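Local coordinates for protein putative phosphosugar isomerase (Silicibacter pomeroyi DSS-3, PDB 3FJ1) that is a putative phosphosugar isomerase of the SIS family that probably binds a phosphorylated sugar or related carbohydrate derivative, its precise reaction being unsettled, at residues A[265-270]-A[288-293]; A[211-216]-A[238-243]; A[193-198]-A[295-300]. All blocks are in the same frame, centred on the assembly; numbering follows the deposited sequence.

Followed from the N terminus, the chain first meets the 193-198 segment, the lead-in to helix 196-204. It is not matched until 295-300, so contact 3 closes the longest of the three loops, and the other two contacts nest inside it. Contact 2 comes next, pairing the C-terminal ends of strands 208-212 and 235-239, which helix 217-231 connects. Contact 1 then follows in series, from the start of helix 267-279 to the loop after strand 284-286. Contacts 1 and 2 touch through L270 and A266 and both reach the second subunit. Contact 3 joins the lead-in of helix 196-204 to the strand 295-296 edge of the same sheet, its V296 and H299 touching T288 of contact 1.

Contact 1: A[265-270]-A[288-293]; sequences AAEAPL and TGRVTR
E267 in the first turn of helix 267-279 meets T288 and R290 in the loop that leaves strand 284-286, a contact within the second SIS domain between the beginning of a helix and the loop following a strand of its parallel sheet. The loop is shaped by an ST turn, in which T288 OG1 accepts a hydrogen bond from the backbone N of R290.

The polar part centres on the same hydroxyl. T288 OG1 donates to E267 OE2 at 2.8 Å, reaching the carboxylate oxygen on its anti side and 34° out of the carboxylate plane. One oxygen thus both fixes the turn and ties it to the helix. E267 can span the gap because CG lies opposite the backbone N (chi1 -163°) and the chain runs extended from there. Its OE2 also forms a salt bridge with R301, so this oxygen has both a hydroxyl and a guanidinium as partners, which would probably favour the ionised carboxylate.

R290 takes part by packing. Its CD lies 3.8 Å from E267 CG, and the carboxylate and guanidinium planes are turned 72° apart. The nearest pair of their charged atoms, E267 OE1 and R290 NH1, stays 4.7 Å apart, so any attraction acts at a distance. A bend at chi3 swings the guanidinium over the helix, where R290 also touches A271. There the methyl of A268 sits over the centre of one guanidinium face, its CB 3.8 Å from R290 NE.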
loop_
_atom_site.group_PDB
_atom_site.type_symbol
_atom_site.label_atom_id
_atom_site.label_comp_id
_atom_site.label_asym_id
_atom_site.label_seq_id
_atom_site.Cartn_x
_atom_site.Cartn_y
_atom_site.Cartn_z
ATOM N N ALA A 265 -19.693 -3.747 9.071
ATOM C CA ALA A 265 -19.862 -2.368 9.569
ATOM C C ALA A 265 -19.557 -1.282 8.533
ATOM O O ALA A 265 -19.987 -0.140 8.686
ATOM C CB ALA A 265 -18.996 -2.150 10.828
ATOM N N ALA A 266 -18.830 -1.650 7.474
ATOM C CA ALA A 266 -18.475 -0.720 6.404
ATOM C C ALA A 266 -19.516 -0.661 5.287
ATOM O O ALA A 266 -19.414 0.185 4.388
ATOM C CB ALA A 266 -17.126 -1.097 5.823
ATOM N N GLU A 267 -20.534 -1.511 5.350
ATOM C CA GLU A 267 -21.535 -1.527 4.297
ATOM C C GLU A 267 -22.228 -0.175 4.200
ATOM O O GLU A 267 -22.316 0.394 3.125
ATOM C CB GLU A 267 -22.592 -2.629 4.537
ATOM C CG GLU A 267 -23.390 -2.951 3.281
ATOM C CD GLU A 267 -24.471 -3.987 3.478
ATOM O OE1 GLU A 267 -24.742 -4.395 4.622
ATOM O OE2 GLU A 267 -25.060 -4.408 2.469
ATOM N N ALA A 268 -22.702 0.371 5.325
ATOM C CA ALA A 268 -23.391 1.667 5.270
ATOM C C ALA A 268 -22.506 2.837 4.781
ATOM O O ALA A 268 -22.919 3.576 3.886
ATOM C CB ALA A 268 -24.073 1.995 6.632
ATOM N N PRO A 269 -21.332 3.051 5.386
ATOM C CA PRO A 269 -20.492 4.131 4.841
ATOM C C PRO A 269 -20.089 3.980 3.361
ATOM O O PRO A 269 -19.923 4.992 2.687
ATOM C CB PRO A 269 -19.252 4.127 5.750
ATOM C CG PRO A 269 -19.286 2.867 6.479
ATOM C CD PRO A 269 -20.733 2.467 6.599
ATOM N N LEU A 270 -19.870 2.755 2.887
ATOM C CA LEU A 270 -19.545 2.524 1.490
ATOM C C LEU A 270 -20.728 2.964 0.623
ATOM O O LEU A 270 -20.579 3.720 -0.329
ATOM C CB LEU A 270 -19.215 1.048 1.279
ATOM C CG LEU A 270 -18.765 0.508 -0.103
ATOM C CD1 LEU A 270 -19.827 0.643 -1.230
ATOM C CD2 LEU A 270 -17.448 1.156 -0.483
ATOM N N THR A 288 -24.494 -3.862 -2.704
ATOM C CA THR A 288 -25.297 -3.717 -1.509
ATOM C C THR A 288 -26.658 -3.132 -1.868
ATOM O O THR A 288 -26.778 -2.273 -2.746
ATOM C CB THR A 288 -24.617 -2.819 -0.459
ATOM O OG1 THR A 288 -25.562 -2.477 0.561
ATOM C CG2 THR A 288 -24.056 -1.542 -1.084
ATOM N N GLY A 289 -27.652 -3.591 -1.117
ATOM C CA GLY A 289 -29.016 -3.122 -1.226
ATOM C C GLY A 289 -29.211 -1.778 -0.574
ATOM O O GLY A 289 -30.253 -1.158 -0.762
ATOM N N ARG A 290 -28.206 -1.312 0.161
ATOM C CA ARG A 290 -28.303 -0.050 0.900
ATOM C C ARG A 290 -28.201 1.221 0.066
ATOM O O ARG A 290 -28.562 2.281 0.550
ATOM C CB ARG A 290 -27.238 0.023 1.985
ATOM C CG ARG A 290 -27.337 -1.050 3.014
ATOM C CD ARG A 290 -26.408 -0.733 4.130
ATOM N NE ARG A 290 -27.020 0.284 4.973
ATOM C CZ ARG A 290 -27.392 0.111 6.240
ATOM N NH1 ARG A 290 -27.124 -1.015 6.898
ATOM N NH2 ARG A 290 -27.974 1.113 6.874
ATOM N N VAL A 291 -27.692 1.132 -1.158
ATOM C CA VAL A 291 -27.614 2.306 -2.024
ATOM C C VAL A 291 -29.009 2.626 -2.571
ATOM O O VAL A 291 -29.768 1.717 -2.936
ATOM C CB VAL A 291 -26.640 2.137 -3.206
ATOM C CG1 VAL A 291 -25.184 2.132 -2.683
ATOM C CG2 VAL A 291 -26.964 0.902 -4.006
ATOM N N THR A 292 -29.307 3.920 -2.636
ATOM C CA THR A 292 -30.596 4.417 -3.084
ATOM C C THR A 292 -30.486 5.207 -4.393
ATOM O O THR A 292 -31.504 5.435 -5.054
ATOM C CB THR A 292 -31.216 5.274 -1.972
ATOM O OG1 THR A 292 -30.532 6.520 -1.868
ATOM C CG2 THR A 292 -31.076 4.552 -0.629
ATOM N N ARG A 293 -29.262 5.602 -4.766
ATOM C CA ARG A 293 -28.969 6.360 -5.984
ATOM C C ARG A 293 -28.064 5.502 -6.895
ATOM O O ARG A 293 -28.355 5.256 -8.053
ATOM C CB ARG A 293 -28.251 7.655 -5.576
ATOM C CG ARG A 293 -28.062 8.698 -6.666
ATOM C CD ARG A 293 -29.182 9.725 -6.669
ATOM N NE ARG A 293 -29.051 10.681 -5.560
ATOM C CZ ARG A 293 -29.897 11.678 -5.323
ATOM N NH1 ARG A 293 -30.948 11.861 -6.108
ATOM N NH2 ARG A 293 -29.694 12.501 -4.296
#

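Contact 2: A[211-216]-A[238-243]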
loop_
_atom_site.group_PDB
_atom_site.type_symbol
_atom_site.label_atom_id
_atom_site.label_comp_id
_atom_site.label_asym_id
_atom_site.label_seq_id
_atom_site.Cartn_x
_atom_site.Cartn_y
_atom_site.Cartn_z
ATOM N N LEU A 211 -13.877 0.724 -5.451
ATOM C CA LEU A 211 -13.873 1.232 -4.099
ATOM C C LEU A 211 -14.062 0.105 -3.099
ATOM O O LEU A 211 -14.703 -0.914 -3.368
ATOM C CB LEU A 211 -14.998 2.257 -3.874
ATOM C CG LEU A 211 -15.134 3.444 -4.825
ATOM C CD1 LEU A 211 -16.343 4.344 -4.361
ATOM C CD2 LEU A 211 -13.867 4.241 -4.900
ATOM N N GLY A 212 -13.505 0.322 -1.920
ATOM C CA GLY A 212 -13.680 -0.570 -0.794
ATOM C C GLY A 212 -13.614 0.273 0.476
ATOM O O GLY A 212 -13.242 1.428 0.436
ATOM N N ARG A 213 -14.016 -0.307 1.587
ATOM C CA ARG A 213 -13.937 0.360 2.878
ATOM C C ARG A 213 -13.709 -0.729 3.921
ATOM O O ARG A 213 -14.494 -1.656 4.024
ATOM C CB ARG A 213 -15.212 1.167 3.146
ATOM C CG ARG A 213 -15.269 1.924 4.486
ATOM C CD ARG A 213 -14.121 2.939 4.613
ATOM N NE ARG A 213 -14.311 3.895 5.717
ATOM C CZ ARG A 213 -13.313 4.562 6.289
ATOM N NH1 ARG A 213 -12.062 4.345 5.912
ATOM N NH2 ARG A 213 -13.540 5.412 7.276
ATOM N N GLY A 214 -12.633 -0.613 4.702
ATOM C CA GLY A 214 -12.277 -1.694 5.611
ATOM C C GLY A 214 -11.841 -2.943 4.829
ATOM O O GLY A 214 -11.130 -2.857 3.827
ATOM N N THR A 215 -12.305 -4.106 5.270
ATOM C CA THR A 215 -11.867 -5.406 4.711
ATOM C C THR A 215 -11.983 -5.470 3.188
ATOM O O THR A 215 -11.039 -5.947 2.502
ATOM C CB THR A 215 -12.606 -6.576 5.377
ATOM O OG1 THR A 215 -12.548 -6.428 6.802
ATOM C CG2 THR A 215 -12.036 -7.961 4.964
ATOM N N SER A 216 -13.078 -4.921 2.637
ATOM C CA SER A 216 -13.346 -5.032 1.207
ATOM C C SER A 216 -12.366 -4.215 0.347
ATOM O O SER A 216 -12.314 -4.376 -0.874
ATOM C CB SER A 216 -14.789 -4.614 0.919
ATOM O OG SER A 216 -14.941 -3.212 1.030
ATOM N N TYR A 238 -9.638 2.640 -4.653
ATOM C CA TYR A 238 -9.590 3.646 -3.621
ATOM C C TYR A 238 -10.408 3.258 -2.432
ATOM O O TYR A 238 -11.413 2.550 -2.575
ATOM C CB TYR A 238 -10.230 4.947 -4.118
ATOM C CG TYR A 238 -9.477 5.659 -5.211
ATOM C CD1 TYR A 238 -9.736 5.405 -6.561
ATOM C CD2 TYR A 238 -8.552 6.619 -4.891
ATOM C CE1 TYR A 238 -9.040 6.088 -7.565
ATOM C CE2 TYR A 238 -7.875 7.294 -5.860
ATOM C CZ TYR A 238 -8.103 7.012 -7.188
ATOM O OH TYR A 238 -7.369 7.744 -8.117
ATOM N N SER A 239 -9.997 3.748 -1.254
ATOM C CA SER A 239 -10.894 3.729 -0.127
ATOM C C SER A 239 -12.031 4.695 -0.477
ATOM O O SER A 239 -11.783 5.813 -0.938
ATOM C CB SER A 239 -10.203 4.200 1.162
ATOM O OG SER A 239 -11.136 4.307 2.241
ATOM N N SER A 240 -13.262 4.315 -0.148
ATOM C CA SER A 240 -14.431 5.172 -0.352
ATOM C C SER A 240 -14.338 6.427 0.557
ATOM O O SER A 240 -14.925 7.472 0.278
ATOM C CB SER A 240 -15.698 4.354 -0.072
ATOM O OG SER A 240 -15.683 3.806 1.228
ATOM N N ALA A 241 -13.592 6.309 1.656
ATOM C CA ALA A 241 -13.369 7.446 2.551
ATOM C C ALA A 241 -12.325 8.417 2.005
ATOM O O ALA A 241 -12.171 9.511 2.537
ATOM C CB ALA A 241 -12.939 6.947 3.919
ATOM N N GLU A 242 -11.554 8.008 1.004
ATOM C CA GLU A 242 -10.540 8.867 0.421
ATOM C C GLU A 242 -10.807 9.300 -1.006
ATOM O O GLU A 242 -10.192 10.260 -1.480
ATOM C CB GLU A 242 -9.197 8.137 0.452
ATOM C CG GLU A 242 -8.778 7.726 1.850
ATOM C CD GLU A 242 -8.504 8.907 2.783
ATOM O OE1 GLU A 242 -8.281 10.053 2.306
ATOM O OE2 GLU A 242 -8.524 8.687 4.010
ATOM N N VAL A 243 -11.715 8.611 -1.689
ATOM C CA VAL A 243 -11.919 8.836 -3.134
ATOM C C VAL A 243 -12.309 10.273 -3.484
ATOM O O VAL A 243 -11.908 10.790 -4.537
ATOM C CB VAL A 243 -12.912 7.824 -3.729
ATOM C CG1 VAL A 243 -14.331 8.048 -3.186
ATOM C CG2 VAL A 243 -12.887 7.898 -5.231
#
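G212 and S240 carry the polar core of this contact: S240 N donates to G212 O at 2.9 Å, and G212 N donates to Y238 O at 3.1 Å. On the sheet face of L211 and Y238, L211 CD2 lies 3.8 Å from Y238 CB and equally near V243 CG2.

Beyond the strands, R213 CG stands opposite the backbone N (chi1 180°), and a bend at chi2 (60°) brings the guanidinium to A241, whose CB lies over the centre of one face, 3.4 Å from R213 CZ. S240 OG approaches R213 CB at 3.3 Å. The arginine's NH2 forms a salt bridge with D106 of the second subunit. A leucine in place of R213 would probably leave that aspartate without its charged mate and A241 without the flat group it packs on.

Further out, S216 OG, bonded to F260 O, accepts from R213 N. In the other segment, S239 OG accepts from A241 N in an ST turn. T215 N meets Y84 OH of the second subunit. The whole is a right-handed beta-alpha-beta unit, strand 208-212, helix 217-231 and strand 235-239, its two parallel strands paired where they end at the dimer interface.

Contact 3: A[193-198]-A[295-300]; sequences IDWPEM and RVLEHV
W195 NE1 donates to the carbonyl oxygen of E298 at 2.8 Å, the bond lying in the indole plane and meeting a lone pair of that oxygen (C=O...N angle 137°). This bond and the cover of L297 together hold the ring's rotation. L297 CD2 stands over one face, 3.6 Å from the centroid of the W195 five-membered ring and close to its normal, a CH-pi contact. L297 CB lies over the same indole near NE1.

E197 follows W195 into helix 196-204, for which the tryptophan is the N-cap residue. CG of E197 lies between its backbone N and carbonyl carbon (chi1 63°), and a second bend turns the carboxylate back toward L297. E197 OE2 accepts a hydrogen bond from a water at 2.6 Å, and that water accepts from E298 N. The aliphatic part of E197 serves R295: E197 CB lies 3.5 Å from R295 NH2, over a guanidinium face.

At the other end, I193 CD1 touches V300 CG2 at 3.8 Å, and I193 CG2 rests by E298 O. F285 of strand 284-286 packs against E197, R295 and L297, and S315 of helix 308-326 against I193 and W195. The buried indole N-H, set among apolar groups, is thus satisfied by E298 O, while the E197 carboxylate reaches the backbone of 295-300 through water.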
loop_
_atom_site.group_PDB
_atom_site.type_symbol
_atom_site.label_atom_id
_atom_site.label_comp_id
_atom_site.label_asym_id
_atom_site.label_seq_id
_atom_site.Cartn_x
_atom_site.Cartn_y
_atom_site.Cartn_z
ATOM N N ILE A 193 -22.974 -14.781 -11.618
ATOM C CA ILE A 193 -23.314 -13.375 -11.733
ATOM C C ILE A 193 -22.246 -12.741 -12.644
ATOM O O ILE A 193 -21.052 -13.077 -12.514
ATOM C CB ILE A 193 -23.277 -12.695 -10.359
ATOM C CG1 ILE A 193 -24.407 -13.259 -9.483
ATOM C CG2 ILE A 193 -23.346 -11.167 -10.518
ATOM C CD1 ILE A 193 -24.313 -12.888 -8.031
ATOM N N ASP A 194 -22.663 -11.933 -13.622
ATOM C CA ASP A 194 -21.666 -11.285 -14.478
ATOM C C ASP A 194 -21.946 -9.826 -14.816
ATOM O O ASP A 194 -21.274 -9.247 -15.649
ATOM C CB ASP A 194 -21.320 -12.156 -15.694
ATOM C CG ASP A 194 -22.481 -12.391 -16.611
ATOM O OD1 ASP A 194 -23.436 -11.581 -16.616
ATOM O OD2 ASP A 194 -22.396 -13.366 -17.389
ATOM N N TRP A 195 -22.901 -9.227 -14.105
ATOM C CA TRP A 195 -23.109 -7.774 -14.129
ATOM C C TRP A 195 -23.124 -7.135 -15.511
ATOM O O TRP A 195 -22.329 -6.221 -15.785
ATOM C CB TRP A 195 -22.073 -7.053 -13.239
ATOM C CG TRP A 195 -22.091 -7.441 -11.787
ATOM C CD1 TRP A 195 -23.177 -7.840 -11.063
ATOM C CD2 TRP A 195 -20.991 -7.395 -10.858
ATOM N NE1 TRP A 195 -22.821 -8.081 -9.778
ATOM C CE2 TRP A 195 -21.489 -7.802 -9.610
ATOM C CE3 TRP A 195 -19.646 -7.034 -10.962
ATOM C CZ2 TRP A 195 -20.679 -7.891 -8.459
ATOM C CZ3 TRP A 195 -18.848 -7.134 -9.840
ATOM C CH2 TRP A 195 -19.373 -7.560 -8.596
ATOM N N PRO A 196 -24.078 -7.542 -16.358
ATOM C CA PRO A 196 -24.159 -7.015 -17.743
ATOM C C PRO A 196 -24.206 -5.483 -17.865
ATOM O O PRO A 196 -23.616 -4.922 -18.783
ATOM C CB PRO A 196 -25.441 -7.657 -18.303
ATOM C CG PRO A 196 -26.190 -8.180 -17.133
ATOM C CD PRO A 196 -25.184 -8.478 -16.050
ATOM N N GLU A 197 -24.903 -4.835 -16.945
ATOM C CA GLU A 197 -25.007 -3.375 -16.910
ATOM C C GLU A 197 -23.626 -2.725 -16.723
ATOM O O GLU A 197 -23.350 -1.691 -17.321
ATOM C CB GLU A 197 -25.997 -2.926 -15.835
ATOM C CG GLU A 197 -25.612 -3.286 -14.373
ATOM C CD GLU A 197 -25.707 -4.804 -14.017
ATOM O OE1 GLU A 197 -26.111 -5.647 -14.832
ATOM O OE2 GLU A 197 -25.391 -5.150 -12.924
HETATM N N MSE A 198 -22.737 -3.339 -15.926
HETATM C CA MSE A 198 -21.380 -2.824 -15.771
HETATM C C MSE A 198 -20.580 -3.026 -17.060
HETATM O O MSE A 198 -19.811 -2.185 -17.446
HETATM C CB MSE A 198 -20.658 -3.524 -14.609
HETATM C CG MSE A 198 -19.171 -3.212 -14.517
HETATM SE SE MSE A 198 -18.849 -1.369 -14.004
HETATM C CE MSE A 198 -19.464 -1.607 -12.199
ATOM N N ARG A 295 -26.453 2.217 -8.512
ATOM C CA ARG A 295 -27.152 1.014 -8.938
ATOM C C ARG A 295 -26.752 -0.167 -8.066
ATOM O O ARG A 295 -25.571 -0.277 -7.716
ATOM C CB ARG A 295 -26.855 0.726 -10.421
ATOM C CG ARG A 295 -27.335 1.848 -11.341
ATOM C CD ARG A 295 -27.164 1.524 -12.823
ATOM N NE ARG A 295 -27.991 0.401 -13.291
ATOM C CZ ARG A 295 -27.993 -0.058 -14.549
ATOM N NH1 ARG A 295 -27.206 0.509 -15.471
ATOM N NH2 ARG A 295 -28.778 -1.085 -14.891
ATOM N N VAL A 296 -27.719 -1.020 -7.694
ATOM C CA VAL A 296 -27.419 -2.219 -6.893
ATOM C C VAL A 296 -26.885 -3.314 -7.790
ATOM O O VAL A 296 -27.499 -3.642 -8.815
ATOM C CB VAL A 296 -28.656 -2.757 -6.133
ATOM C CG1 VAL A 296 -28.318 -4.054 -5.429
ATOM C CG2 VAL A 296 -29.189 -1.675 -5.175
ATOM N N LEU A 297 -25.716 -3.860 -7.439
ATOM C CA LEU A 297 -25.168 -4.986 -8.173
ATOM C C LEU A 297 -25.587 -6.273 -7.500
ATOM O O LEU A 297 -25.523 -6.399 -6.265
ATOM C CB LEU A 297 -23.643 -4.970 -8.217
ATOM C CG LEU A 297 -22.955 -3.927 -9.083
ATOM C CD1 LEU A 297 -21.462 -3.836 -8.670
ATOM C CD2 LEU A 297 -23.129 -4.224 -10.563
ATOM N N GLU A 298 -25.965 -7.233 -8.323
ATOM C CA GLU A 298 -26.325 -8.565 -7.860
ATOM C C GLU A 298 -25.165 -9.153 -7.061
ATOM O O GLU A 298 -24.035 -9.083 -7.515
ATOM C CB GLU A 298 -26.584 -9.437 -9.067
ATOM C CG GLU A 298 -27.407 -10.610 -8.746
ATOM C CD GLU A 298 -27.837 -11.389 -9.969
ATOM O OE1 GLU A 298 -27.821 -10.869 -11.107
ATOM O OE2 GLU A 298 -28.197 -12.551 -9.750
ATOM N N HIS A 299 -25.441 -9.689 -5.868
ATOM C CA HIS A 299 -24.395 -10.296 -5.042
ATOM C C HIS A 299 -24.895 -11.371 -4.078
ATOM O O HIS A 299 -26.089 -11.439 -3.739
ATOM C CB HIS A 299 -23.652 -9.213 -4.229
ATOM C CG HIS A 299 -24.544 -8.463 -3.293
ATOM N ND1 HIS A 299 -25.414 -7.479 -3.722
ATOM C CD2 HIS A 299 -24.762 -8.611 -1.971
ATOM C CE1 HIS A 299 -26.106 -7.036 -2.690
ATOM N NE2 HIS A 299 -25.723 -7.696 -1.609
ATOM N N VAL A 300 -23.950 -12.180 -3.603
ATOM C CA VAL A 300 -24.269 -13.262 -2.690
ATOM C C VAL A 300 -23.552 -13.089 -1.347
ATOM O O VAL A 300 -22.318 -13.030 -1.296
ATOM C CB VAL A 300 -23.906 -14.632 -3.303
ATOM C CG1 VAL A 300 -24.425 -15.745 -2.400
ATOM C CG2 VAL A 300 -24.443 -14.775 -4.756
HETATM O O HOH W 1 -26.555 -6.669 -11.113
HETATM O O HOH W 2 -26.715 -2.509 -11.272
#